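Local coordinates for 3-oxosteroid 1-dehydrogenase (Sterolibacterium denitrificans, PDB 7P18), which probably uses its FAD cofactor to oxidise 3-oxosteroids to 3-oxo-Delta(1)-steroids, passing the electrons to an acceptor, at residues H27-K41 with L220-P232. Sequence-based numbering, arbitrary orientation.
Sequences HDLGLSVLVVEKSDK and LLERKVPLWLNTP. With FAD (flavin-adenine dinucleotide), chain C.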
loop_
_atom_site.group_PDB
_atom_site.type_symbol
_atom_site.label_atom_id
_atom_site.label_comp_id
_atom_site.label_asym_id
_atom_site.label_seq_id
_atom_site.Cartn_x
_atom_site.Cartn_y
_atom_site.Cartn_z
ATOM N N HIS A 27 -18.069 17.276 5.635
ATOM C CA HIS A 27 -18.047 18.691 6.052
ATOM C C HIS A 27 -18.519 19.574 4.892
ATOM O O HIS A 27 -19.437 20.410 5.116
ATOM C CB HIS A 27 -16.662 19.107 6.516
ATOM C CG HIS A 27 -16.608 20.535 6.937
ATOM N ND1 HIS A 27 -16.343 21.548 6.046
ATOM C CD2 HIS A 27 -16.763 21.107 8.148
ATOM C CE1 HIS A 27 -16.333 22.692 6.703
ATOM N NE2 HIS A 27 -16.558 22.435 7.995
ATOM N N ASP A 28 -17.958 19.391 3.696
ATOM C CA ASP A 28 -18.247 20.277 2.533
ATOM C C ASP A 28 -19.703 20.136 2.120
ATOM O O ASP A 28 -20.173 21.075 1.487
ATOM C CB ASP A 28 -17.299 20.043 1.369
ATOM C CG ASP A 28 -15.914 20.596 1.603
ATOM O OD1 ASP A 28 -15.745 21.354 2.589
ATOM O OD2 ASP A 28 -15.024 20.276 0.836
ATOM N N LEU A 29 -20.389 19.054 2.520
ATOM C CA LEU A 29 -21.825 18.811 2.225
ATOM C C LEU A 29 -22.708 19.294 3.384
ATOM O O LEU A 29 -23.910 19.053 3.321
ATOM C CB LEU A 29 -22.035 17.318 1.955
ATOM C CG LEU A 29 -21.370 16.773 0.681
ATOM C CD1 LEU A 29 -21.574 15.255 0.569
ATOM C CD2 LEU A 29 -21.907 17.488 -0.568
ATOM N N GLY A 30 -22.127 19.944 4.397
ATOM C CA GLY A 30 -22.865 20.672 5.449
ATOM C C GLY A 30 -23.055 19.850 6.710
ATOM O O GLY A 30 -23.878 20.255 7.532
ATOM N N LEU A 31 -22.339 18.728 6.874
ATOM C CA LEU A 31 -22.463 17.878 8.081
ATOM C C LEU A 31 -21.359 18.249 9.070
ATOM O O LEU A 31 -20.205 18.504 8.623
ATOM C CB LEU A 31 -22.334 16.390 7.711
ATOM C CG LEU A 31 -23.348 15.886 6.685
ATOM C CD1 LEU A 31 -22.831 14.652 5.947
ATOM C CD2 LEU A 31 -24.682 15.601 7.359
ATOM N N SER A 32 -21.694 18.184 10.360
ATOM C CA SER A 32 -20.736 18.285 11.486
ATOM C C SER A 32 -19.998 16.941 11.601
ATOM O O SER A 32 -20.659 15.877 11.617
ATOM C CB SER A 32 -21.417 18.707 12.791
ATOM O OG SER A 32 -22.237 17.684 13.334
ATOM N N VAL A 33 -18.673 17.008 11.657
ATOM C CA VAL A 33 -17.788 15.810 11.631
ATOM C C VAL A 33 -16.852 15.816 12.844
ATOM O O VAL A 33 -16.296 16.883 13.156
ATOM C CB VAL A 33 -17.012 15.733 10.308
ATOM C CG1 VAL A 33 -16.184 14.468 10.219
ATOM C CG2 VAL A 33 -17.963 15.798 9.117
ATOM N N LEU A 34 -16.657 14.639 13.439
ATOM C CA LEU A 34 -15.499 14.349 14.326
ATOM C C LEU A 34 -14.705 13.169 13.758
ATOM O O LEU A 34 -15.332 12.151 13.383
ATOM C CB LEU A 34 -16.025 14.008 15.716
ATOM C CG LEU A 34 -14.983 13.488 16.707
ATOM C CD1 LEU A 34 -13.977 14.547 17.053
ATOM C CD2 LEU A 34 -15.642 12.924 17.963
ATOM N N VAL A 35 -13.378 13.287 13.752
ATOM C CA VAL A 35 -12.457 12.145 13.464
ATOM C C VAL A 35 -11.803 11.686 14.775
ATOM O O VAL A 35 -11.284 12.557 15.488
ATOM C CB VAL A 35 -11.409 12.526 12.420
ATOM C CG1 VAL A 35 -10.530 11.320 12.060
ATOM C CG2 VAL A 35 -12.081 13.110 11.179
ATOM N N VAL A 36 -11.842 10.395 15.077
ATOM C CA VAL A 36 -11.111 9.800 16.240
ATOM C C VAL A 36 -9.998 8.865 15.727
ATOM O O VAL A 36 -10.303 7.996 14.862
ATOM C CB VAL A 36 -12.056 9.094 17.228
ATOM C CG1 VAL A 36 -13.064 10.074 17.833
ATOM C CG2 VAL A 36 -12.754 7.888 16.653
ATOM N N GLU A 37 -8.783 9.024 16.272
ATOM C CA GLU A 37 -7.558 8.253 15.920
ATOM C C GLU A 37 -7.010 7.567 17.190
ATOM O O GLU A 37 -6.849 8.273 18.216
ATOM C CB GLU A 37 -6.526 9.184 15.271
ATOM C CG GLU A 37 -5.122 8.573 15.149
ATOM C CD GLU A 37 -5.028 7.280 14.388
ATOM O OE1 GLU A 37 -5.726 7.178 13.329
ATOM O OE2 GLU A 37 -4.257 6.378 14.834
ATOM N N LYS A 38 -6.801 6.251 17.117
ATOM C CA LYS A 38 -6.302 5.369 18.206
ATOM C C LYS A 38 -4.922 5.864 18.652
ATOM O O LYS A 38 -4.725 5.958 19.867
ATOM C CB LYS A 38 -6.282 3.911 17.743
ATOM C CG LYS A 38 -5.499 2.881 18.565
ATOM C CD LYS A 38 -5.764 1.532 17.915
ATOM C CE LYS A 38 -4.971 0.385 18.446
ATOM N NZ LYS A 38 -5.495 -0.889 17.939
ATOM N N SER A 39 -4.045 6.216 17.710
ATOM C CA SER A 39 -2.592 6.366 17.966
ATOM C C SER A 39 -2.279 7.834 18.235
ATOM O O SER A 39 -3.186 8.683 18.184
ATOM C CB SER A 39 -1.755 5.786 16.848
ATOM O OG SER A 39 -1.576 6.723 15.810
ATOM N N ASP A 40 -1.002 8.108 18.476
ATOM C CA ASP A 40 -0.442 9.452 18.771
ATOM C C ASP A 40 -0.201 10.200 17.464
ATOM O O ASP A 40 0.172 11.371 17.544
ATOM C CB ASP A 40 0.875 9.330 19.563
ATOM C CG ASP A 40 1.929 8.471 18.889
ATOM O OD1 ASP A 40 1.611 7.329 18.458
ATOM O OD2 ASP A 40 3.057 8.941 18.764
ATOM N N LYS A 41 -0.412 9.558 16.298
ATOM C CA LYS A 41 -0.136 10.188 14.974
ATOM C C LYS A 41 -1.373 10.025 14.067
ATOM O O LYS A 41 -2.072 9.027 14.230
ATOM C CB LYS A 41 1.068 9.552 14.283
ATOM C CG LYS A 41 2.380 9.511 15.067
ATOM C CD LYS A 41 3.013 10.882 15.260
ATOM C CE LYS A 41 4.257 10.858 16.137
ATOM N NZ LYS A 41 4.716 12.245 16.419
ATOM N N LEU A 220 -8.645 19.256 6.578
ATOM C CA LEU A 220 -9.455 19.186 7.813
ATOM C C LEU A 220 -9.178 20.454 8.649
ATOM O O LEU A 220 -10.131 21.005 9.250
ATOM C CB LEU A 220 -9.140 17.902 8.568
ATOM C CG LEU A 220 -9.527 16.600 7.858
ATOM C CD1 LEU A 220 -9.310 15.410 8.788
ATOM C CD2 LEU A 220 -10.974 16.648 7.355
ATOM N N LEU A 221 -7.935 20.930 8.656
ATOM C CA LEU A 221 -7.547 22.128 9.450
ATOM C C LEU A 221 -8.293 23.344 8.914
ATOM O O LEU A 221 -8.900 24.035 9.705
ATOM C CB LEU A 221 -6.044 22.353 9.352
ATOM C CG LEU A 221 -5.194 21.628 10.377
ATOM C CD1 LEU A 221 -3.727 21.863 10.077
ATOM C CD2 LEU A 221 -5.543 22.081 11.791
ATOM N N GLU A 222 -8.264 23.558 7.601
ATOM C CA GLU A 222 -8.982 24.668 6.918
ATOM C C GLU A 222 -10.470 24.625 7.239
ATOM O O GLU A 222 -11.056 25.699 7.357
ATOM C CB GLU A 222 -8.766 24.599 5.414
ATOM C CG GLU A 222 -7.333 24.902 5.072
ATOM C CD GLU A 222 -7.137 25.484 3.691
ATOM O OE1 GLU A 222 -7.777 24.989 2.743
ATOM O OE2 GLU A 222 -6.355 26.452 3.587
ATOM N N ARG A 223 -11.064 23.440 7.365
ATOM C CA ARG A 223 -12.512 23.277 7.633
ATOM C C ARG A 223 -12.769 23.238 9.143
ATOM O O ARG A 223 -13.930 23.144 9.520
ATOM C CB ARG A 223 -13.033 21.998 6.960
ATOM C CG ARG A 223 -12.896 22.035 5.442
ATOM C CD ARG A 223 -12.897 20.664 4.795
ATOM N NE ARG A 223 -13.037 20.771 3.352
ATOM C CZ ARG A 223 -12.087 21.202 2.539
ATOM N NH1 ARG A 223 -10.892 21.536 2.999
ATOM N NH2 ARG A 223 -12.330 21.284 1.244
ATOM N N LYS A 224 -11.711 23.238 9.967
ATOM C CA LYS A 224 -11.804 23.165 11.445
ATOM C C LYS A 224 -12.537 21.899 11.863
ATOM O O LYS A 224 -13.311 21.943 12.822
ATOM C CB LYS A 224 -12.529 24.396 11.995
ATOM C CG LYS A 224 -11.899 25.730 11.614
ATOM C CD LYS A 224 -12.693 26.912 12.150
ATOM C CE LYS A 224 -12.256 28.239 11.566
ATOM N NZ LYS A 224 -11.043 28.760 12.241
ATOM N N VAL A 225 -12.280 20.785 11.187
ATOM C CA VAL A 225 -12.881 19.491 11.567
ATOM C C VAL A 225 -12.004 18.929 12.669
ATOM O O VAL A 225 -10.799 18.771 12.446
ATOM C CB VAL A 225 -12.952 18.530 10.368
ATOM C CG1 VAL A 225 -13.316 17.128 10.801
ATOM C CG2 VAL A 225 -13.904 19.047 9.304
ATOM N N PRO A 226 -12.562 18.646 13.870
ATOM C CA PRO A 226 -11.748 18.128 14.965
ATOM C C PRO A 226 -11.246 16.716 14.656
ATOM O O PRO A 226 -11.989 15.911 14.092
ATOM C CB PRO A 226 -12.682 18.161 16.181
ATOM C CG PRO A 226 -14.089 18.144 15.575
ATOM C CD PRO A 226 -13.949 18.891 14.273
ATOM N N LEU A 227 -10.010 16.454 15.063
ATOM C CA LEU A 227 -9.380 15.126 15.002
ATOM C C LEU A 227 -8.803 14.800 16.386
ATOM O O LEU A 227 -7.840 15.437 16.766
ATOM C CB LEU A 227 -8.288 15.173 13.943
ATOM C CG LEU A 227 -7.785 13.802 13.475
ATOM C CD1 LEU A 227 -7.110 13.898 12.123
ATOM C CD2 LEU A 227 -6.829 13.177 14.475
ATOM N N TRP A 228 -9.382 13.847 17.088
ATOM C CA TRP A 228 -8.915 13.466 18.445
ATOM C C TRP A 228 -7.893 12.336 18.338
ATOM O O TRP A 228 -8.287 11.212 17.992
ATOM C CB TRP A 228 -10.078 13.078 19.356
ATOM C CG TRP A 228 -11.021 14.202 19.658
ATOM C CD1 TRP A 228 -10.905 15.513 19.288
ATOM C CD2 TRP A 228 -12.244 14.101 20.403
ATOM N NE1 TRP A 228 -12.005 16.218 19.708
ATOM C CE2 TRP A 228 -12.838 15.383 20.396
ATOM C CE3 TRP A 228 -12.925 13.046 21.018
ATOM C CZ2 TRP A 228 -14.046 15.640 21.040
ATOM C CZ3 TRP A 228 -14.127 13.295 21.635
ATOM C CH2 TRP A 228 -14.682 14.575 21.634
ATOM N N LEU A 229 -6.638 12.630 18.674
ATOM C CA LEU A 229 -5.547 11.618 18.747
ATOM C C LEU A 229 -5.657 10.866 20.077
ATOM O O LEU A 229 -6.356 11.349 20.973
ATOM C CB LEU A 229 -4.193 12.310 18.593
ATOM C CG LEU A 229 -3.970 13.008 17.251
ATOM C CD1 LEU A 229 -2.755 13.906 17.278
ATOM C CD2 LEU A 229 -3.794 11.983 16.135
ATOM N N ASN A 230 -5.043 9.694 20.156
ATOM C CA ASN A 230 -4.950 8.903 21.406
ATOM C C ASN A 230 -6.361 8.581 21.878
ATOM O O ASN A 230 -6.562 8.525 23.114
ATOM C CB ASN A 230 -4.158 9.689 22.451
ATOM C CG ASN A 230 -2.807 10.116 21.942
ATOM O OD1 ASN A 230 -2.510 11.307 21.851
ATOM N ND2 ASN A 230 -2.010 9.143 21.580
ATOM N N THR A 231 -7.299 8.394 20.937
ATOM C CA THR A 231 -8.746 8.227 21.229
ATOM C C THR A 231 -9.267 7.018 20.469
ATOM O O THR A 231 -9.968 7.160 19.469
ATOM C CB THR A 231 -9.531 9.508 20.906
ATOM O OG1 THR A 231 -8.978 10.585 21.662
ATOM C CG2 THR A 231 -11.001 9.391 21.240
ATOM N N PRO A 232 -8.926 5.796 20.908
ATOM C CA PRO A 232 -9.372 4.587 20.234
ATOM C C PRO A 232 -10.879 4.335 20.362
ATOM O O PRO A 232 -11.437 4.407 21.467
ATOM C CB PRO A 232 -8.615 3.456 20.942
ATOM C CG PRO A 232 -8.266 4.032 22.302
ATOM C CD PRO A 232 -8.059 5.502 22.066
HETATM P PA FAD C . -4.776 3.149 7.474
HETATM O O1A FAD C . -4.183 4.059 6.460
HETATM O O2A FAD C . -3.753 2.275 8.148
HETATM O O5B FAD C . -5.533 4.053 8.532
HETATM C C5B FAD C . -6.232 3.407 9.629
HETATM C C4B FAD C . -6.105 4.281 10.839
HETATM O O4B FAD C . -7.066 3.842 11.837
HETATM C C3B FAD C . -4.726 4.269 11.533
HETATM O O3B FAD C . -4.250 5.592 11.755
HETATM C C2B FAD C . -4.990 3.509 12.836
HETATM O O2B FAD C . -4.059 3.826 13.861
HETATM C C1B FAD C . -6.456 3.849 13.101
HETATM N N9A FAD C . -7.151 2.919 13.993
HETATM C C8A FAD C . -6.976 1.572 14.136
HETATM N N7A FAD C . -7.713 1.062 15.120
HETATM C C5A FAD C . -8.440 2.142 15.606
HETATM C C6A FAD C . -9.400 2.263 16.634
HETATM N N6A FAD C . -9.770 1.263 17.442
HETATM N N1A FAD C . -9.920 3.489 16.852
HETATM C C2A FAD C . -9.518 4.501 16.077
HETATM N N3A FAD C . -8.571 4.524 15.133
HETATM C C4A FAD C . -8.089 3.285 14.928
HETATM N N1 FAD C . -1.749 1.281 -1.426
HETATM C C2 FAD C . -2.085 1.984 -2.532
HETATM O O2 FAD C . -3.218 1.877 -3.036
HETATM N N3 FAD C . -1.232 2.838 -3.106
HETATM C C4 FAD C . 0.112 2.858 -2.796
HETATM O O4 FAD C . 0.812 3.739 -3.284
HETATM C C4X FAD C . 0.533 2.114 -1.661
HETATM N N5 FAD C . 1.806 2.136 -1.303
HETATM C C5X FAD C . 2.157 1.465 -0.155
HETATM C C6 FAD C . 3.492 1.549 0.305
HETATM C C7 FAD C . 3.875 1.009 1.525
HETATM C C7M FAD C . 5.303 1.138 2.013
HETATM C C8 FAD C . 2.898 0.415 2.343
HETATM C C8M FAD C . 3.280 -0.159 3.696
HETATM C C9 FAD C . 1.611 0.252 1.869
HETATM C C9A FAD C . 1.193 0.813 0.647
HETATM N N10 FAD C . -0.113 0.682 0.149
HETATM C C10 FAD C . -0.497 1.352 -1.005
HETATM C "C1'" FAD C . -1.166 0.066 0.963
HETATM C "C2'" FAD C . -1.946 1.164 1.719
HETATM O "O2'" FAD C . -1.093 2.019 2.480
HETATM C "C3'" FAD C . -3.039 0.594 2.640
HETATM O "O3'" FAD C . -3.709 -0.518 2.041
HETATM C "C4'" FAD C . -4.015 1.678 3.049
HETATM O "O4'" FAD C . -3.268 2.750 3.606
HETATM C "C5'" FAD C . -5.075 1.218 4.027
HETATM O "O5'" FAD C . -5.832 2.393 4.376
HETATM P P FAD C . -6.872 2.345 5.577
HETATM O O1P FAD C . -7.387 3.719 5.613
HETATM O O2P FAD C . -7.751 1.178 5.525
HETATM O O3P FAD C . -5.908 2.154 6.887
HETATM O O HOH W 1 -0.433 12.481 20.137
#
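V35 and L227 pair in parallel at the edge of the FAD-binding sheet, V35 CG1 lying 4.0 Å from L227 CG. V35 N donates to P226 O, V35 O accepts from W228 N at 2.8 Å, and E37 N continues the ladder to W228 O. Beta-branched V35 and V36 suit these extended positions. L34 CD1 sits over the W228 indole face in a CH-pi contact, 3.6 Å from the five-membered ring's centroid; chi1 (172°) carries the leucine's branch toward W228 and the chi2 turn lays CD1 on the ring. R253 adds a cation-pi contact.

Where helix 17-28 ends, R223 grips D28 side-on, a guanidinium offering two N-H groups on one side to both oxygens: NH2 meets the syn lone pair of OD2 in the guanidinium plane, 2.9 Å away, while NE reaches OD1 at 2.9 Å, tilted out of both planes. Y100 also bonds D28 OD2.

Beyond the strand, E37 O receives T231 N (2.8 Å) and S39 O receives N230 N, asparagine tolerating positive phi (60°) better than most non-glycine residues. E37, bent at chi2 (57°), accepts from FAD O3B at OE1 and from FAD O2B at OE2, both at 2.7 Å. S39 N and S15 OG hold this carboxylate, and P232 lies by the adenine. An acidic residue just after the second strand, accepting both ribose hydroxyls, is characteristic of the Rossmann-type dinucleotide-binding fold.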